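Local structure of Exo beta-1,2-glucooligosaccharide sophorohydrolase (non-reducing end) (Parabacteroides distasonis ATCC 8503, 5Z06) at residues A[84-96]-A[129-142]. The protein hydrolyses linear beta-1,2-glucan and beta-1,2-glucooligosaccharides of four or more units, releasing the disaccharide sophorose from the non-reducing end. Sequence-based numbering, arbitrary orientation.
Sequences PSTLSMQVRLRES and PGVWHPVSIPLEDF
With CG anti to the backbone N (chi1 -180°) and the chain extended as far as NE, Arg-92 runs across the indole of Trp-132. Arg-92 CB rests over the indole face in a CH-pi contact, 3.6 Å from the centroid of the six-membered ring. Beyond it the guanidinium, its plane 55° from the ring, lies with one face over Gly-130 C. On the same side, Gln-90 bends at chi2, bringing OE1 near Trp-132 CB. The opposite face is largely apolar: Val-91 CG2 meets Val-135 CG2 at 3.5 Å, Leu-87 CD2 lies 3.8 Å from Phe-142 CZ, and Leu-87, Met-89 and Ile-137 pack on Ile-105; His-133 also lies there, its NE2 hydrogen-bonded to Arg-128 O. An antiparallel ladder of backbone hydrogen bonds runs from Leu-139 N to Ser-85 O (2.7 Å) through to Gly-130 N and Leu-93 O. Where Leu-93 N and Val-131 O are too far apart to bond, a water bridges them. Strand 86-93 also pairs with strand 169-180, a classic bulge setting Ser-85 and Thr-86 against Leu-180. Chemically, this implies two antiparallel sheets packed face to face through hydrophobic chains, the more polar face carrying Trp-132, whose side chain lies about 7 Å from the calcium ion.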
loop_
_atom_site.group_PDB
_atom_site.type_symbol
_atom_site.label_atom_id
_atom_site.label_comp_id
_atom_site.label_asym_id
_atom_site.label_seq_id
_atom_site.Cartn_x
_atom_site.Cartn_y
_atom_site.Cartn_z
ATOM N N PRO A 84 -22.538 -12.879 1.556
ATOM C CA PRO A 84 -23.335 -12.163 2.501
ATOM C C PRO A 84 -24.812 -12.430 2.273
ATOM O O PRO A 84 -25.222 -12.697 1.150
ATOM C CB PRO A 84 -23.010 -10.713 2.173
ATOM C CG PRO A 84 -22.837 -10.697 0.690
ATOM C CD PRO A 84 -22.347 -12.085 0.321
ATOM N N SER A 85 -25.583 -12.370 3.351
ATOM C CA SER A 85 -27.042 -12.385 3.287
ATOM C C SER A 85 -27.659 -11.094 3.785
ATOM O O SER A 85 -28.833 -10.851 3.527
ATOM C CB SER A 85 -27.590 -13.517 4.145
ATOM O OG SER A 85 -27.344 -14.762 3.540
ATOM N N THR A 86 -26.889 -10.274 4.504
ATOM C CA THR A 86 -27.450 -9.146 5.234
ATOM C C THR A 86 -26.601 -7.895 5.032
ATOM O O THR A 86 -25.385 -7.979 4.904
ATOM C CB THR A 86 -27.575 -9.442 6.745
ATOM O OG1 THR A 86 -26.283 -9.446 7.341
ATOM C CG2 THR A 86 -28.237 -10.798 7.008
ATOM N N LEU A 87 -27.265 -6.748 4.974
ATOM C CA LEU A 87 -26.620 -5.465 5.151
ATOM C C LEU A 87 -26.775 -5.120 6.610
ATOM O O LEU A 87 -27.867 -4.784 7.065
ATOM C CB LEU A 87 -27.275 -4.407 4.290
ATOM C CG LEU A 87 -26.843 -2.959 4.534
ATOM C CD1 LEU A 87 -25.373 -2.781 4.181
ATOM C CD2 LEU A 87 -27.709 -2.044 3.696
ATOM N N SER A 88 -25.686 -5.238 7.353
ATOM C CA SER A 88 -25.659 -4.841 8.744
ATOM C C SER A 88 -25.102 -3.418 8.890
ATOM O O SER A 88 -24.159 -3.044 8.204
ATOM C CB SER A 88 -24.840 -5.822 9.544
ATOM O OG SER A 88 -24.534 -5.306 10.819
ATOM N N MET A 89 -25.729 -2.621 9.754
ATOM C CA MET A 89 -25.216 -1.317 10.158
ATOM C C MET A 89 -25.396 -1.130 11.653
ATOM O O MET A 89 -26.116 -1.880 12.319
ATOM C CB MET A 89 -25.975 -0.188 9.483
ATOM C CG MET A 89 -26.493 -0.494 8.103
ATOM S SD MET A 89 -27.114 1.016 7.378
ATOM C CE MET A 89 -28.643 1.201 8.273
ATOM N N GLN A 90 -24.750 -0.095 12.160
ATOM C CA GLN A 90 -25.011 0.410 13.485
ATOM C C GLN A 90 -25.596 1.794 13.243
ATOM O O GLN A 90 -25.019 2.582 12.487
ATOM C CB GLN A 90 -23.728 0.474 14.295
ATOM C CG GLN A 90 -23.175 -0.893 14.661
ATOM C CD GLN A 90 -23.866 -1.540 15.842
ATOM O OE1 GLN A 90 -24.717 -0.944 16.505
ATOM N NE2 GLN A 90 -23.485 -2.768 16.125
ATOM N N VAL A 91 -26.752 2.070 13.859
ATOM C CA VAL A 91 -27.505 3.300 13.629
ATOM C C VAL A 91 -27.764 3.932 14.981
ATOM O O VAL A 91 -28.193 3.274 15.919
ATOM C CB VAL A 91 -28.823 3.034 12.900
ATOM C CG1 VAL A 91 -29.521 4.327 12.501
ATOM C CG2 VAL A 91 -28.568 2.222 11.651
ATOM N N ARG A 92 -27.471 5.217 15.082
ATOM C CA ARG A 92 -27.675 5.948 16.309
ATOM C C ARG A 92 -28.418 7.226 15.966
ATOM O O ARG A 92 -28.069 7.922 15.014
ATOM C CB ARG A 92 -26.343 6.260 16.954
ATOM C CG ARG A 92 -26.426 7.021 18.262
ATOM C CD ARG A 92 -25.095 7.671 18.542
ATOM N NE ARG A 92 -25.062 8.394 19.802
ATOM C CZ ARG A 92 -24.628 7.909 20.958
ATOM N NH1 ARG A 92 -24.200 6.655 21.065
ATOM N NH2 ARG A 92 -24.628 8.699 22.022
ATOM N N LEU A 93 -29.454 7.514 16.740
ATOM C CA LEU A 93 -30.259 8.695 16.525
ATOM C C LEU A 93 -29.828 9.704 17.564
ATOM O O LEU A 93 -29.689 9.376 18.741
ATOM C CB LEU A 93 -31.722 8.355 16.671
ATOM C CG LEU A 93 -32.379 7.721 15.456
ATOM C CD1 LEU A 93 -31.653 6.491 14.924
ATOM C CD2 LEU A 93 -33.788 7.360 15.873
ATOM N N ARG A 94 -29.559 10.924 17.127
ATOM C CA ARG A 94 -29.185 11.959 18.069
ATOM C C ARG A 94 -30.376 12.337 18.954
ATOM O O ARG A 94 -30.198 12.514 20.153
ATOM C CB ARG A 94 -28.656 13.180 17.347
ATOM C CG ARG A 94 -27.923 14.136 18.252
ATOM C CD ARG A 94 -27.291 15.232 17.426
ATOM N NE ARG A 94 -26.576 16.173 18.277
ATOM C CZ ARG A 94 -27.116 17.242 18.861
ATOM N NH1 ARG A 94 -28.414 17.553 18.716
ATOM N NH2 ARG A 94 -26.343 18.011 19.617
ATOM N N GLU A 95 -31.557 12.465 18.346
ATOM C CA GLU A 95 -32.811 12.808 19.046
ATOM C C GLU A 95 -33.871 11.752 18.789
ATOM O O GLU A 95 -33.792 11.001 17.810
ATOM C CB GLU A 95 -33.398 14.142 18.557
ATOM C CG GLU A 95 -32.425 15.294 18.367
ATOM C CD GLU A 95 -31.835 15.842 19.654
ATOM O OE1 GLU A 95 -32.152 15.339 20.764
ATOM O OE2 GLU A 95 -31.023 16.786 19.540
ATOM N N SER A 96 -34.869 11.709 19.674
ATOM C CA SER A 96 -36.104 10.988 19.399
ATOM C C SER A 96 -36.716 11.581 18.173
ATOM O O SER A 96 -36.594 12.776 17.921
ATOM C CB SER A 96 -37.092 11.098 20.548
ATOM O OG SER A 96 -36.617 10.351 21.640
ATOM N N PRO A 129 -32.981 7.435 21.111
ATOM C CA PRO A 129 -31.769 8.149 20.737
ATOM C C PRO A 129 -30.579 7.900 21.678
ATOM O O PRO A 129 -30.747 7.337 22.771
ATOM C CB PRO A 129 -32.207 9.606 20.840
ATOM C CG PRO A 129 -33.141 9.604 22.006
ATOM C CD PRO A 129 -33.911 8.312 21.850
ATOM N N GLY A 130 -29.389 8.320 21.240
ATOM C CA GLY A 130 -28.179 8.252 22.054
ATOM C C GLY A 130 -27.648 6.858 22.354
ATOM O O GLY A 130 -26.903 6.659 23.328
ATOM N N VAL A 131 -28.038 5.885 21.533
ATOM C CA VAL A 131 -27.529 4.513 21.653
ATOM C C VAL A 131 -27.393 3.920 20.257
ATOM O O VAL A 131 -28.125 4.285 19.347
ATOM C CB VAL A 131 -28.439 3.608 22.530
ATOM C CG1 VAL A 131 -28.405 4.034 23.998
ATOM C CG2 VAL A 131 -29.866 3.601 22.009
ATOM N N TRP A 132 -26.442 3.017 20.108
ATOM C CA TRP A 132 -26.207 2.341 18.843
ATOM C C TRP A 132 -27.171 1.195 18.721
ATOM O O TRP A 132 -27.257 0.379 19.613
ATOM C CB TRP A 132 -24.757 1.848 18.751
ATOM C CG TRP A 132 -23.840 2.999 18.566
ATOM C CD1 TRP A 132 -23.078 3.608 19.517
ATOM C CD2 TRP A 132 -23.640 3.730 17.362
ATOM N NE1 TRP A 132 -22.391 4.659 18.965
ATOM C CE2 TRP A 132 -22.719 4.754 17.641
ATOM C CE3 TRP A 132 -24.137 3.608 16.062
ATOM C CZ2 TRP A 132 -22.287 5.651 16.672
ATOM C CZ3 TRP A 132 -23.701 4.505 15.095
ATOM C CH2 TRP A 132 -22.781 5.506 15.408
ATOM N N HIS A 133 -27.901 1.172 17.612
ATOM C CA HIS A 133 -28.862 0.124 17.293
ATOM C C HIS A 133 -28.336 -0.743 16.176
ATOM O O HIS A 133 -28.118 -0.247 15.066
ATOM C CB HIS A 133 -30.179 0.742 16.843
ATOM C CG HIS A 133 -30.831 1.547 17.910
ATOM N ND1 HIS A 133 -31.107 1.026 19.153
ATOM C CD2 HIS A 133 -31.220 2.842 17.943
ATOM C CE1 HIS A 133 -31.664 1.959 19.901
ATOM N NE2 HIS A 133 -31.738 3.073 19.192
ATOM N N PRO A 134 -28.104 -2.037 16.459
ATOM C CA PRO A 134 -27.785 -2.894 15.319
ATOM C C PRO A 134 -28.970 -2.975 14.374
ATOM O O PRO A 134 -30.101 -3.082 14.818
ATOM C CB PRO A 134 -27.448 -4.260 15.957
ATOM C CG PRO A 134 -27.745 -4.133 17.398
ATOM C CD PRO A 134 -27.764 -2.673 17.740
ATOM N N VAL A 135 -28.700 -2.851 13.087
ATOM C CA VAL A 135 -29.688 -3.027 12.052
ATOM C C VAL A 135 -29.169 -4.114 11.125
ATOM O O VAL A 135 -27.994 -4.107 10.779
ATOM C CB VAL A 135 -29.882 -1.724 11.272
ATOM C CG1 VAL A 135 -30.750 -1.925 10.039
ATOM C CG2 VAL A 135 -30.496 -0.679 12.179
ATOM N N SER A 136 -30.047 -5.050 10.753
ATOM C CA SER A 136 -29.764 -6.069 9.734
ATOM C C SER A 136 -30.876 -6.034 8.724
ATOM O O SER A 136 -32.040 -6.220 9.065
ATOM C CB SER A 136 -29.703 -7.467 10.329
ATOM O OG SER A 136 -28.614 -7.594 11.211
ATOM N N ILE A 137 -30.525 -5.785 7.480
ATOM C CA ILE A 137 -31.484 -5.788 6.409
ATOM C C ILE A 137 -31.097 -7.000 5.599
ATOM O O ILE A 137 -29.992 -7.032 5.050
ATOM C CB ILE A 137 -31.403 -4.520 5.550
ATOM C CG1 ILE A 137 -31.603 -3.284 6.422
ATOM C CG2 ILE A 137 -32.438 -4.577 4.431
ATOM C CD1 ILE A 137 -31.146 -1.993 5.793
ATOM N N PRO A 138 -31.986 -8.016 5.549
ATOM C CA PRO A 138 -31.729 -9.094 4.635
ATOM C C PRO A 138 -31.556 -8.546 3.233
ATOM O O PRO A 138 -32.360 -7.717 2.784
ATOM C CB PRO A 138 -33.007 -9.957 4.742
ATOM C CG PRO A 138 -33.456 -9.766 6.143
ATOM C CD PRO A 138 -33.150 -8.310 6.421
ATOM N N LEU A 139 -30.521 -9.009 2.545
ATOM C CA LEU A 139 -30.273 -8.599 1.179
ATOM C C LEU A 139 -31.431 -8.992 0.278
ATOM O O LEU A 139 -31.772 -8.284 -0.665
ATOM C CB LEU A 139 -28.939 -9.179 0.687
ATOM C CG LEU A 139 -27.714 -8.564 1.384
ATOM C CD1 LEU A 139 -26.441 -9.207 0.865
ATOM C CD2 LEU A 139 -27.622 -7.054 1.188
ATOM N N GLU A 140 -32.005 -10.147 0.573
ATOM C CA GLU A 140 -33.335 -10.576 0.091
ATOM C C GLU A 140 -34.346 -9.412 -0.052
ATOM O O GLU A 140 -34.933 -9.225 -1.127
ATOM C CB GLU A 140 -33.857 -11.604 1.093
ATOM C CG GLU A 140 -34.827 -12.631 0.566
ATOM C CD GLU A 140 -35.287 -13.564 1.669
ATOM O OE1 GLU A 140 -34.710 -13.512 2.780
ATOM O OE2 GLU A 140 -36.226 -14.340 1.426
ATOM N N ASP A 141 -34.493 -8.603 1.005
ATOM C CA ASP A 141 -35.454 -7.467 1.024
ATOM C C ASP A 141 -35.152 -6.396 -0.039
ATOM O O ASP A 141 -36.080 -5.734 -0.527
ATOM C CB ASP A 141 -35.533 -6.821 2.410
ATOM C CG ASP A 141 -35.998 -7.797 3.513
ATOM O OD1 ASP A 141 -36.156 -9.007 3.239
ATOM O OD2 ASP A 141 -36.206 -7.362 4.672
ATOM N N PHE A 142 -33.869 -6.242 -0.424
ATOM C CA PHE A 142 -33.491 -5.392 -1.579
ATOM C C PHE A 142 -33.777 -6.050 -2.920
ATOM O O PHE A 142 -33.626 -5.414 -3.974
ATOM C CB PHE A 142 -32.010 -4.972 -1.528
ATOM C CG PHE A 142 -31.664 -4.097 -0.348
ATOM C CD1 PHE A 142 -32.109 -2.781 -0.285
ATOM C CD2 PHE A 142 -30.881 -4.585 0.690
ATOM C CE1 PHE A 142 -31.785 -1.976 0.801
ATOM C CE2 PHE A 142 -30.557 -3.784 1.780
ATOM C CZ PHE A 142 -31.007 -2.472 1.834
HETATM O O HOH W 1 -30.023 5.834 18.875
#